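Local coordinates for protein citryl-spermidine/3,4-dihydroxybenzoyl-citryl-spermidine:spermidine ligase (Bacillus anthracis, PDB 3TO3) that catalyses the ATP-dependent condensation of spermidine with citryl-spermidine intermediates in the biosynthesis of the siderophore petrobactin, at residues L153-H161 against Y181-I189. Numbering follows the deposited sequence.
Sequences LENHLIDGH and YGYEFMRPI. With ATP (adenosine-5'-triphosphate), chain E.
ND2 of N155 is held by two backbone carbonyls, O of Y183 across the contact and O of A280 from outside it. The bond from ND2 to O of Y183 is 2.8 Å long, with an N-H...O angle of 148°. In this IucA/IucC-family synthetase the contact joins the end of helix 150-156, and the loop that runs on to the ATP pocket, to the loop between helix 175-181 and strand 192-197. The Y183 ring runs past the end of the helix, its CD1-CE1 edge beside N155. Its CG sits between the backbone N and the carbonyl carbon (chi1 78°), and this sends OH to the first residue past the helix. There OH donates to the backbone O of L157 at 2.9 Å, in the carbonyl plane and on a lone pair. The same oxygen lies at the ring edge, 3.3 Å from CE1 of Y183. Further on, G160 and H161 line the bound nucleotide, and CD2 of H161 comes within 3.4 Å of C5 of the adenine. CG2 of I158 packs on CG of E184 at 3.6 Å, while the E184 carboxylate turns to salt bridges with K168 and R170. K168 also bonds the backbone O of I158. On the exposed side, selenomethionine M186 lays CG against CB of N155 at 3.4 Å. Its chain bends at chi3 (-74°), and CE ends 3.5 Å from NE2 of H156.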
loop_
_atom_site.group_PDB
_atom_site.type_symbol
_atom_site.label_atom_id
_atom_site.label_comp_id
_atom_site.label_asym_id
_atom_site.label_seq_id
_atom_site.Cartn_x
_atom_site.Cartn_y
_atom_site.Cartn_z
ATOM N N LEU B 153 -13.270 13.544 -26.127
ATOM C CA LEU B 153 -12.111 14.322 -25.678
ATOM C C LEU B 153 -11.706 14.072 -24.223
ATOM O O LEU B 153 -10.511 14.055 -23.916
ATOM C CB LEU B 153 -12.333 15.807 -25.899
ATOM C CG LEU B 153 -12.091 16.284 -27.323
ATOM C CD1 LEU B 153 -12.708 17.654 -27.518
ATOM C CD2 LEU B 153 -10.586 16.302 -27.584
ATOM N N GLU B 154 -12.679 13.910 -23.325
ATOM C CA GLU B 154 -12.333 13.642 -21.935
ATOM C C GLU B 154 -11.331 12.496 -21.890
ATOM O O GLU B 154 -10.299 12.615 -21.233
ATOM C CB GLU B 154 -13.557 13.325 -21.062
ATOM C CG GLU B 154 -14.312 14.547 -20.515
ATOM C CD GLU B 154 -13.699 15.155 -19.237
ATOM O OE1 GLU B 154 -12.779 14.553 -18.642
ATOM O OE2 GLU B 154 -14.159 16.249 -18.821
ATOM N N ASN B 155 -11.626 11.400 -22.592
ATOM C CA ASN B 155 -10.738 10.228 -22.559
ATOM C C ASN B 155 -9.566 10.267 -23.540
ATOM O O ASN B 155 -8.594 9.526 -23.382
ATOM C CB ASN B 155 -11.526 8.930 -22.738
ATOM C CG ASN B 155 -12.620 8.770 -21.692
ATOM O OD1 ASN B 155 -13.797 9.072 -21.936
ATOM N ND2 ASN B 155 -12.229 8.319 -20.506
ATOM N N HIS B 156 -9.630 11.143 -24.534
ATOM C CA HIS B 156 -8.491 11.268 -25.440
ATOM C C HIS B 156 -7.421 12.299 -25.031
ATOM O O HIS B 156 -6.297 12.264 -25.553
ATOM C CB HIS B 156 -8.928 11.367 -26.911
ATOM C CG HIS B 156 -9.431 10.063 -27.460
ATOM N ND1 HIS B 156 -8.594 9.002 -27.744
ATOM C CD2 HIS B 156 -10.689 9.633 -27.738
ATOM C CE1 HIS B 156 -9.312 7.983 -28.189
ATOM N NE2 HIS B 156 -10.585 8.340 -28.196
ATOM N N LEU B 157 -7.709 13.150 -24.042
ATOM C CA LEU B 157 -6.607 13.955 -23.546
ATOM C C LEU B 157 -6.042 13.144 -22.411
ATOM O O LEU B 157 -6.551 13.141 -21.286
ATOM C CB LEU B 157 -7.102 15.272 -22.950
ATOM C CG LEU B 157 -8.095 16.156 -23.675
ATOM C CD1 LEU B 157 -8.597 17.181 -22.659
ATOM C CD2 LEU B 157 -7.442 16.805 -24.881
ATOM N N ILE B 158 -4.923 12.524 -22.703
ATOM C CA ILE B 158 -4.301 11.623 -21.761
ATOM C C ILE B 158 -3.125 12.262 -21.027
ATOM O O ILE B 158 -2.440 11.594 -20.273
ATOM C CB ILE B 158 -3.927 10.295 -22.444
ATOM C CG1 ILE B 158 -2.740 10.509 -23.398
ATOM C CG2 ILE B 158 -5.202 9.682 -23.159
ATOM C CD1 ILE B 158 -2.234 9.231 -23.977
ATOM N N ASP B 159 -2.854 13.539 -21.277
ATOM C CA ASP B 159 -1.592 14.104 -20.782
ATOM C C ASP B 159 -1.568 14.403 -19.283
ATOM O O ASP B 159 -0.515 14.320 -18.638
ATOM C CB ASP B 159 -1.132 15.307 -21.626
ATOM C CG ASP B 159 -0.551 14.879 -22.997
ATOM O OD1 ASP B 159 0.086 13.799 -23.058
ATOM O OD2 ASP B 159 -0.750 15.609 -24.005
ATOM N N GLY B 160 -2.727 14.715 -18.710
ATOM C CA GLY B 160 -2.759 15.031 -17.297
ATOM C C GLY B 160 -2.091 16.371 -17.048
ATOM O O GLY B 160 -1.902 17.192 -17.951
ATOM N N HIS B 161 -1.710 16.591 -15.809
ATOM C CA HIS B 161 -1.319 17.910 -15.367
ATOM C C HIS B 161 0.052 18.355 -15.885
ATOM O O HIS B 161 1.029 17.615 -15.804
ATOM C CB HIS B 161 -1.348 17.944 -13.842
ATOM C CG HIS B 161 -1.701 19.278 -13.289
ATOM N ND1 HIS B 161 -0.796 20.320 -13.247
ATOM C CD2 HIS B 161 -2.861 19.751 -12.764
ATOM C CE1 HIS B 161 -1.388 21.379 -12.715
ATOM N NE2 HIS B 161 -2.642 21.062 -12.414
ATOM N N TYR B 181 -9.295 0.228 -15.248
ATOM C CA TYR B 181 -9.929 1.464 -14.825
ATOM C C TYR B 181 -9.346 2.796 -15.262
ATOM O O TYR B 181 -9.983 3.833 -15.048
ATOM C CB TYR B 181 -10.082 1.429 -13.308
ATOM C CG TYR B 181 -10.759 0.173 -12.910
ATOM C CD1 TYR B 181 -12.085 -0.070 -13.293
ATOM C CD2 TYR B 181 -10.092 -0.793 -12.182
ATOM C CE1 TYR B 181 -12.728 -1.265 -12.952
ATOM C CE2 TYR B 181 -10.725 -1.987 -11.819
ATOM C CZ TYR B 181 -12.038 -2.217 -12.204
ATOM O OH TYR B 181 -12.644 -3.399 -11.858
ATOM N N GLY B 182 -8.176 2.784 -15.906
ATOM C CA GLY B 182 -7.539 4.035 -16.284
ATOM C C GLY B 182 -8.393 4.672 -17.368
ATOM O O GLY B 182 -8.870 3.994 -18.294
ATOM N N TYR B 183 -8.619 5.970 -17.240
ATOM C CA TYR B 183 -9.545 6.646 -18.115
ATOM C C TYR B 183 -9.069 6.637 -19.577
ATOM O O TYR B 183 -9.877 6.788 -20.493
ATOM C CB TYR B 183 -9.821 8.070 -17.612
ATOM C CG TYR B 183 -8.742 9.115 -17.899
ATOM C CD1 TYR B 183 -8.601 9.673 -19.175
ATOM C CD2 TYR B 183 -7.898 9.579 -16.885
ATOM C CE1 TYR B 183 -7.624 10.657 -19.443
ATOM C CE2 TYR B 183 -6.923 10.564 -17.136
ATOM C CZ TYR B 183 -6.788 11.093 -18.417
ATOM O OH TYR B 183 -5.824 12.050 -18.669
ATOM N N GLU B 184 -7.770 6.453 -19.800
ATOM C CA GLU B 184 -7.236 6.406 -21.171
ATOM C C GLU B 184 -7.808 5.230 -21.967
ATOM O O GLU B 184 -7.877 5.280 -23.206
ATOM C CB GLU B 184 -5.696 6.286 -21.192
ATOM C CG GLU B 184 -4.939 7.375 -20.441
ATOM C CD GLU B 184 -4.477 6.928 -19.050
ATOM O OE1 GLU B 184 -5.234 6.199 -18.364
ATOM O OE2 GLU B 184 -3.346 7.292 -18.654
ATOM N N PHE B 185 -8.169 4.161 -21.262
ATOM C CA PHE B 185 -8.536 2.922 -21.932
ATOM C C PHE B 185 -10.023 2.752 -22.210
ATOM O O PHE B 185 -10.419 1.834 -22.935
ATOM C CB PHE B 185 -7.895 1.728 -21.229
ATOM C CG PHE B 185 -6.453 1.955 -20.930
ATOM C CD1 PHE B 185 -6.039 2.274 -19.641
ATOM C CD2 PHE B 185 -5.513 1.944 -21.953
ATOM C CE1 PHE B 185 -4.701 2.522 -19.363
ATOM C CE2 PHE B 185 -4.181 2.183 -21.683
ATOM C CZ PHE B 185 -3.778 2.464 -20.360
HETATM N N MSE B 186 -10.822 3.659 -21.659
HETATM C CA MSE B 186 -12.248 3.793 -22.003
HETATM C C MSE B 186 -12.988 2.488 -21.878
HETATM O O MSE B 186 -13.773 2.135 -22.751
HETATM C CB MSE B 186 -12.416 4.292 -23.429
HETATM C CG MSE B 186 -12.019 5.729 -23.628
HETATM SE SE MSE B 186 -12.503 6.305 -25.425
HETATM C CE MSE B 186 -11.110 5.377 -26.415
ATOM N N ARG B 187 -12.703 1.756 -20.819
ATOM C CA ARG B 187 -13.317 0.460 -20.610
ATOM C C ARG B 187 -14.662 0.664 -19.934
ATOM O O ARG B 187 -14.764 1.428 -18.987
ATOM C CB ARG B 187 -12.416 -0.411 -19.746
ATOM C CG ARG B 187 -11.236 -0.997 -20.496
ATOM C CD ARG B 187 -11.645 -2.247 -21.237
ATOM N NE ARG B 187 -10.528 -2.833 -21.966
ATOM C CZ ARG B 187 -10.185 -2.497 -23.209
ATOM N NH1 ARG B 187 -10.877 -1.568 -23.863
ATOM N NH2 ARG B 187 -9.147 -3.089 -23.797
ATOM N N PRO B 188 -15.707 0.012 -20.447
ATOM C CA PRO B 188 -17.024 0.116 -19.818
ATOM C C PRO B 188 -17.029 -0.633 -18.504
ATOM O O PRO B 188 -16.453 -1.709 -18.439
ATOM C CB PRO B 188 -17.941 -0.585 -20.810
ATOM C CG PRO B 188 -17.165 -0.597 -22.113
ATOM C CD PRO B 188 -15.743 -0.740 -21.708
ATOM N N ILE B 189 -17.666 -0.086 -17.472
ATOM C CA ILE B 189 -17.738 -0.792 -16.195
ATOM C C ILE B 189 -19.108 -0.621 -15.550
ATOM O O ILE B 189 -19.858 0.302 -15.883
ATOM C CB ILE B 189 -16.629 -0.342 -15.223
ATOM C CG1 ILE B 189 -17.057 0.893 -14.438
ATOM C CG2 ILE B 189 -15.345 -0.038 -15.984
ATOM C CD1 ILE B 189 -15.895 1.809 -14.058
HETATM P PB ATP E . -12.381 15.279 -9.141
HETATM O O1B ATP E . -12.654 13.807 -8.960
HETATM O O2B ATP E . -12.481 15.978 -7.811
HETATM O O3B ATP E . -13.402 15.879 -10.177
HETATM P PA ATP E . -9.675 15.069 -9.003
HETATM O O1A ATP E . -10.010 13.917 -8.077
HETATM O O2A ATP E . -9.080 16.263 -8.265
HETATM O O3A ATP E . -10.961 15.525 -9.747
HETATM O "O5'" ATP E . -8.639 14.529 -10.054
HETATM C "C5'" ATP E . -8.589 15.047 -11.330
HETATM C "C4'" ATP E . -7.404 14.795 -12.078
HETATM O "O4'" ATP E . -7.295 15.767 -13.173
HETATM C "C3'" ATP E . -6.202 14.990 -11.235
HETATM O "O3'" ATP E . -5.470 13.828 -11.183
HETATM C "C2'" ATP E . -5.445 16.068 -11.897
HETATM O "O2'" ATP E . -4.101 15.851 -11.801
HETATM C "C1'" ATP E . -5.920 15.968 -13.306
HETATM N N9 ATP E . -5.611 17.091 -14.150
HETATM C C8 ATP E . -5.024 16.987 -15.355
HETATM N N7 ATP E . -4.893 18.223 -15.856
HETATM C C5 ATP E . -5.401 19.118 -14.980
HETATM C C6 ATP E . -5.526 20.515 -14.996
HETATM N N6 ATP E . -5.043 21.256 -16.129
HETATM N N1 ATP E . -6.097 21.138 -13.939
HETATM C C2 ATP E . -6.542 20.425 -12.883
HETATM N N3 ATP E . -6.434 19.078 -12.838
HETATM C C4 ATP E . -5.869 18.396 -13.869
#